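Local coordinates for protein beta-fructofuranosidase, insoluble isoenzyme CWINV1 (Arabidopsis thaliana, PDB 2OXB) that acts as a cell-wall invertase, hydrolysing terminal non-reducing beta-D-fructofuranoside residues of sucrose and 1-kestose and, to a lesser extent, of neokestose and levan, at residues T83-G88 with K177-W182; M412-K417 with A477-S482. The protein carries 1 engineered substitution. All blocks are in the same frame, centred on the assembly; numbering follows the deposited sequence.

Contact 1 (T83-G88 with K177-W182); sequences TILPNG and KDFLKW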
loop_
_atom_site.group_PDB
_atom_site.type_symbol
_atom_site.label_atom_id
_atom_site.label_comp_id
_atom_site.label_asym_id
_atom_site.label_seq_id
_atom_site.Cartn_x
_atom_site.Cartn_y
_atom_site.Cartn_z
ATOM N N THR A 83 5.701 13.499 13.045
ATOM C CA THR A 83 7.144 13.690 12.904
ATOM C C THR A 83 7.815 13.323 14.229
ATOM O O THR A 83 7.216 13.504 15.291
ATOM C CB THR A 83 7.471 15.187 12.557
ATOM O OG1 THR A 83 6.870 15.542 11.302
ATOM C CG2 THR A 83 8.971 15.415 12.480
ATOM N N ILE A 84 9.034 12.787 14.176
ATOM C CA ILE A 84 9.756 12.446 15.413
ATOM C C ILE A 84 10.724 13.590 15.698
ATOM O O ILE A 84 11.748 13.727 15.019
ATOM C CB ILE A 84 10.585 11.115 15.294
ATOM C CG1 ILE A 84 9.686 9.953 14.826
ATOM C CG2 ILE A 84 11.196 10.752 16.651
ATOM C CD1 ILE A 84 8.437 9.739 15.692
ATOM N N LEU A 85 10.396 14.414 16.687
ATOM C CA LEU A 85 11.248 15.545 17.039
ATOM C C LEU A 85 12.631 15.064 17.502
ATOM O O LEU A 85 12.739 14.030 18.166
ATOM C CB LEU A 85 10.589 16.406 18.138
ATOM C CG LEU A 85 9.492 17.469 17.863
ATOM C CD1 LEU A 85 9.868 18.342 16.665
ATOM C CD2 LEU A 85 8.168 16.816 17.620
ATOM N N PRO A 86 13.705 15.812 17.155
ATOM C CA PRO A 86 15.106 15.518 17.496
ATOM C C PRO A 86 15.374 15.449 18.986
ATOM O O PRO A 86 16.390 15.954 19.460
ATOM C CB PRO A 86 15.860 16.668 16.852
ATOM C CG PRO A 86 14.927 17.792 17.070
ATOM C CD PRO A 86 13.608 17.178 16.612
ATOM N N ASN A 87 14.450 14.834 19.712
ATOM C CA ASN A 87 14.575 14.678 21.142
ATOM C C ASN A 87 13.708 13.521 21.587
ATOM O O ASN A 87 13.753 13.102 22.742
ATOM C CB ASN A 87 14.200 15.982 21.873
ATOM C CG ASN A 87 12.994 16.692 21.260
ATOM O OD1 ASN A 87 12.875 16.797 20.043
ATOM N ND2 ASN A 87 12.110 17.205 22.110
ATOM N N GLY A 88 12.937 12.979 20.648
ATOM C CA GLY A 88 12.067 11.853 20.961
ATOM C C GLY A 88 10.609 12.230 21.190
ATOM O O GLY A 88 9.826 11.423 21.685
ATOM N N LYS A 177 10.616 28.004 10.790
ATOM C CA LYS A 177 11.697 28.536 11.597
ATOM C C LYS A 177 12.018 27.529 12.698
ATOM O O LYS A 177 13.124 27.005 12.762
ATOM C CB LYS A 177 11.253 29.868 12.211
ATOM C CG LYS A 177 10.474 30.788 11.267
ATOM C CD LYS A 177 11.312 31.214 10.076
ATOM C CE LYS A 177 10.809 32.513 9.467
ATOM N NZ LYS A 177 11.032 33.703 10.341
ATOM N N ASP A 178 11.021 27.272 13.549
ATOM C CA ASP A 178 11.114 26.341 14.680
ATOM C C ASP A 178 9.838 25.526 14.894
ATOM O O ASP A 178 9.339 25.432 16.015
ATOM C CB ASP A 178 11.418 27.099 15.973
ATOM C CG ASP A 178 10.655 28.419 16.073
ATOM O OD1 ASP A 178 9.441 28.457 15.714
ATOM O OD2 ASP A 178 11.280 29.414 16.527
ATOM N N PHE A 179 9.317 24.947 13.818
ATOM C CA PHE A 179 8.110 24.129 13.871
ATOM C C PHE A 179 6.918 24.897 14.428
ATOM O O PHE A 179 6.050 24.318 15.075
ATOM C CB PHE A 179 8.347 22.877 14.724
ATOM C CG PHE A 179 7.692 21.631 14.181
ATOM C CD1 PHE A 179 8.349 20.836 13.250
ATOM C CD2 PHE A 179 6.423 21.248 14.606
ATOM C CE1 PHE A 179 7.755 19.678 12.756
ATOM C CE2 PHE A 179 5.823 20.091 14.113
ATOM C CZ PHE A 179 6.492 19.307 13.187
ATOM N N LEU A 180 6.871 26.197 14.173
ATOM C CA LEU A 180 5.773 27.031 14.650
ATOM C C LEU A 180 5.408 28.061 13.583
ATOM O O LEU A 180 4.256 28.152 13.163
ATOM C CB LEU A 180 6.174 27.723 15.963
ATOM C CG LEU A 180 5.118 28.556 16.698
ATOM C CD1 LEU A 180 5.286 28.409 18.199
ATOM C CD2 LEU A 180 5.229 30.012 16.271
ATOM N N LYS A 181 6.396 28.841 13.155
ATOM C CA LYS A 181 6.186 29.844 12.117
ATOM C C LYS A 181 6.517 29.138 10.811
ATOM O O LYS A 181 7.656 28.708 10.607
ATOM C CB LYS A 181 7.141 31.022 12.310
ATOM C CG LYS A 181 7.169 31.582 13.724
ATOM C CD LYS A 181 8.379 32.495 13.945
ATOM C CE LYS A 181 8.447 33.000 15.384
ATOM N NZ LYS A 181 9.729 33.703 15.704
ATOM N N TRP A 182 5.530 28.999 9.935
ATOM C CA TRP A 182 5.782 28.325 8.677
ATOM C C TRP A 182 5.642 29.257 7.481
ATOM O O TRP A 182 4.574 29.820 7.215
ATOM C CB TRP A 182 4.865 27.111 8.529
ATOM C CG TRP A 182 5.036 26.091 9.618
ATOM C CD1 TRP A 182 4.659 26.221 10.916
ATOM C CD2 TRP A 182 5.622 24.787 9.502
ATOM N NE1 TRP A 182 4.968 25.084 11.620
ATOM C CE2 TRP A 182 5.563 24.187 10.774
ATOM C CE3 TRP A 182 6.193 24.070 8.447
ATOM C CZ2 TRP A 182 6.049 22.899 11.024
ATOM C CZ3 TRP A 182 6.679 22.788 8.695
ATOM C CH2 TRP A 182 6.604 22.218 9.974
#
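The ring of Phe-179 has Leu-85 on one face, Trp-182 on the opposite face, and Thr-83 at its edge. From the 83-88 side, Leu-85 CD1 lies over the ring, its nearest atom Phe-179 CD1 at 4.5 Å. Thr-83 comes in close to the ring plane instead, with OG1 4.2 Å from Phe-179 CZ at the far end of the ring. The other face belongs to its own segment's Trp-182, the first residue of strand 182-192: Trp-182 CZ2 stands 3.7 Å above the plane of the Phe-179 ring, over its centre, and Phe-179 CD2 lies in the plane of the indole at its edge, so the indole presents its rim to the phenyl face.

Leu-85 starts off from the backbone alongside the other loop rather than at it. With CG roughly anti to the carbonyl carbon (chi1 -81°), its branched end swings over to the ring. Thr-83 OG1 merely touches the ring; its hydrogen bond is with Ala-149 N, which keeps this hydroxyl satisfied beside an aromatic edge. The contact is small, 112 Å² in all, and is van der Waals packing round one phenyl ring. Within 177-182 the turn is tied by Lys-177 N to Lys-181 O at 3.0 Å.

In the five-bladed beta-propeller of family 32, this joins two blades. The 83-88 loop links strands 77-81 and 93-97 of one sheet, the 177-182 loop links strands 168-176 and 182-192, and Trp-157 of strand 157-165 adds an edge-to-face partner to Phe-179 and also touches Thr-83.

Contact 2 (M412-K417 with A477-S482); sequences MVLASK and ALIDHS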
loop_
_atom_site.group_PDB
_atom_site.type_symbol
_atom_site.label_atom_id
_atom_site.label_comp_id
_atom_site.label_asym_id
_atom_site.label_seq_id
_atom_site.Cartn_x
_atom_site.Cartn_y
_atom_site.Cartn_z
ATOM N N MET A 412 -4.801 -20.355 -7.187
ATOM C CA MET A 412 -6.248 -20.177 -7.134
ATOM C C MET A 412 -6.578 -20.247 -5.645
ATOM O O MET A 412 -6.435 -21.297 -5.003
ATOM C CB MET A 412 -6.989 -21.277 -7.888
ATOM C CG MET A 412 -6.581 -21.413 -9.335
ATOM S SD MET A 412 -7.879 -22.161 -10.343
ATOM C CE MET A 412 -7.349 -23.825 -10.396
ATOM N N VAL A 413 -6.979 -19.105 -5.096
ATOM C CA VAL A 413 -7.311 -19.004 -3.682
ATOM C C VAL A 413 -8.803 -18.883 -3.500
ATOM O O VAL A 413 -9.520 -18.592 -4.458
ATOM C CB VAL A 413 -6.639 -17.785 -3.030
ATOM C CG1 VAL A 413 -5.112 -17.921 -3.119
ATOM C CG2 VAL A 413 -7.106 -16.509 -3.723
ATOM N N LEU A 414 -9.254 -19.091 -2.262
ATOM C CA LEU A 414 -10.673 -19.038 -1.925
ATOM C C LEU A 414 -11.455 -19.669 -3.056
ATOM O O LEU A 414 -12.548 -19.234 -3.382
ATOM C CB LEU A 414 -11.165 -17.597 -1.718
ATOM C CG LEU A 414 -10.831 -16.849 -0.426
ATOM C CD1 LEU A 414 -9.389 -16.403 -0.480
ATOM C CD2 LEU A 414 -11.752 -15.647 -0.242
ATOM N N ALA A 415 -10.872 -20.686 -3.675
ATOM C CA ALA A 415 -11.547 -21.366 -4.764
ATOM C C ALA A 415 -12.741 -22.129 -4.193
ATOM O O ALA A 415 -12.711 -22.609 -3.057
ATOM C CB ALA A 415 -10.588 -22.306 -5.467
ATOM N N SER A 416 -13.801 -22.223 -4.984
ATOM C CA SER A 416 -15.033 -22.894 -4.578
ATOM C C SER A 416 -14.874 -24.420 -4.647
ATOM O O SER A 416 -13.810 -24.927 -5.005
ATOM C CB SER A 416 -16.171 -22.425 -5.488
ATOM O OG SER A 416 -17.435 -22.625 -4.900
ATOM N N LYS A 417 -15.923 -25.153 -4.286
ATOM C CA LYS A 417 -15.860 -26.613 -4.318
ATOM C C LYS A 417 -15.289 -27.085 -5.658
ATOM O O LYS A 417 -14.146 -27.554 -5.737
ATOM C CB LYS A 417 -17.255 -27.218 -4.098
ATOM C CG LYS A 417 -18.388 -26.207 -4.175
ATOM C CD LYS A 417 -18.368 -25.203 -3.014
ATOM C CE LYS A 417 -18.785 -25.864 -1.710
ATOM N NZ LYS A 417 -19.080 -24.907 -0.619
ATOM N N ALA A 477 1.223 -15.415 -1.317
ATOM C CA ALA A 477 -0.170 -15.034 -1.254
ATOM C C ALA A 477 -0.698 -15.012 0.167
ATOM O O ALA A 477 -0.820 -16.051 0.798
ATOM C CB ALA A 477 -0.991 -15.991 -2.086
ATOM N N LEU A 478 -0.984 -13.826 0.681
ATOM C CA LEU A 478 -1.559 -13.721 2.007
ATOM C C LEU A 478 -3.017 -14.032 1.745
ATOM O O LEU A 478 -3.606 -13.474 0.812
ATOM C CB LEU A 478 -1.469 -12.298 2.531
ATOM C CG LEU A 478 -0.177 -11.757 3.129
ATOM C CD1 LEU A 478 0.200 -12.585 4.349
ATOM C CD2 LEU A 478 0.916 -11.773 2.084
ATOM N N ILE A 479 -3.611 -14.912 2.544
ATOM C CA ILE A 479 -5.018 -15.261 2.346
ATOM C C ILE A 479 -5.888 -14.913 3.555
ATOM O O ILE A 479 -5.718 -15.474 4.633
ATOM C CB ILE A 479 -5.184 -16.769 2.050
ATOM C CG1 ILE A 479 -4.108 -17.233 1.061
ATOM C CG2 ILE A 479 -6.572 -17.034 1.482
ATOM C CD1 ILE A 479 -4.049 -16.435 -0.229
ATOM N N ASP A 480 -6.835 -14.000 3.386
ATOM C CA ASP A 480 -7.682 -13.658 4.519
ATOM C C ASP A 480 -9.149 -13.336 4.193
ATOM O O ASP A 480 -9.650 -12.249 4.497
ATOM C CB ASP A 480 -7.060 -12.503 5.301
ATOM C CG ASP A 480 -7.495 -12.496 6.752
ATOM O OD1 ASP A 480 -8.612 -12.987 7.023
ATOM O OD2 ASP A 480 -6.738 -11.997 7.617
ATOM N N HIS A 481 -9.831 -14.294 3.576
ATOM C CA HIS A 481 -11.240 -14.137 3.234
ATOM C C HIS A 481 -11.417 -13.056 2.176
ATOM O O HIS A 481 -10.930 -13.194 1.052
ATOM C CB HIS A 481 -12.039 -13.797 4.505
ATOM C CG HIS A 481 -11.738 -14.702 5.663
ATOM N ND1 HIS A 481 -12.219 -15.992 5.749
ATOM C CD2 HIS A 481 -10.957 -14.524 6.756
ATOM C CE1 HIS A 481 -11.747 -16.566 6.841
ATOM N NE2 HIS A 481 -10.978 -15.698 7.470
ATOM N N SER A 482 -12.111 -11.985 2.549
ATOM C CA SER A 482 -12.374 -10.857 1.662
ATOM C C SER A 482 -11.129 -10.224 1.027
ATOM O O SER A 482 -11.191 -9.723 -0.092
ATOM C CB SER A 482 -13.135 -9.772 2.429
ATOM O OG SER A 482 -12.327 -9.219 3.466
#
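This is sheet-to-sheet packing in the C-terminal beta-sandwich: Val-413 and Leu-414, where strand 406-415 turns a corner, lie against Ile-479 of strand 473-480. The two strands belong to the two different sheets of the sandwich, and their backbones stay well apart, with Val-413 CA 7.5 Å from Ile-479 CA.

Ile-479 offers a different branch to each partner. Its delta methyl, at the end of the CG1 arm, meets the Val-413 methyl that stands anti to the carbonyl carbon (chi1 -62°): Val-413 CG1 to Ile-479 CD1 is 3.4 Å, the two side chains approaching at a slant. The gamma methyl takes Leu-414, with Ile-479 CG2 3.5 Å from Leu-414 CD1, and here the side chains run past each other in opposite directions. The only polar neighbour of Leu-414 across the contact is the main-chain carbonyl of His-481, whose modelled closeness is doubtful. An alanine in place of Leu-414 would probably leave Ile-479 CG2 without its methyl partner and open a gap between the sheets at the corner.

Around the pair, Val-484 of strand 483-488 touches both Val-413 and Leu-414, while Val-369 touches Ile-479. The CB bonds of Asp-480 and His-481 point away from 412-417, and their polar ends are paired: Asp-480 OD1 and OD2 accept from Gly-7 N and Phe-8 N, and His-481 NE2 bonds Gln-366 OE1.

The two Ile-479 pairs are methyl on methyl, so nothing directional joins the segments; the contact, 197 Å² in all, relies on complementary shape and the exclusion of water.

How the contacts relate
Contact 1 and contact 2 lie on opposite sides of the chain's centre, one in the propeller domain and one in the sandwich. Their centres are 46 Å apart and their nearest atoms about 26 Å, so neither touches the other; along the chain contact 1 closes before contact 2 opens. Both are away from the substrate site around the active-site residue Asp-19, where the engineered Gln-199 also sits. Contact 1 has a link to it through the chain: strand 77-81, just before 83-88, includes the substrate-binding Trp-78 and Ser-79. The centre of contact 1, a partly buried contact, is about 27 Å from the chain's centre; that of contact 2, which is buried, is about 20 Å from it.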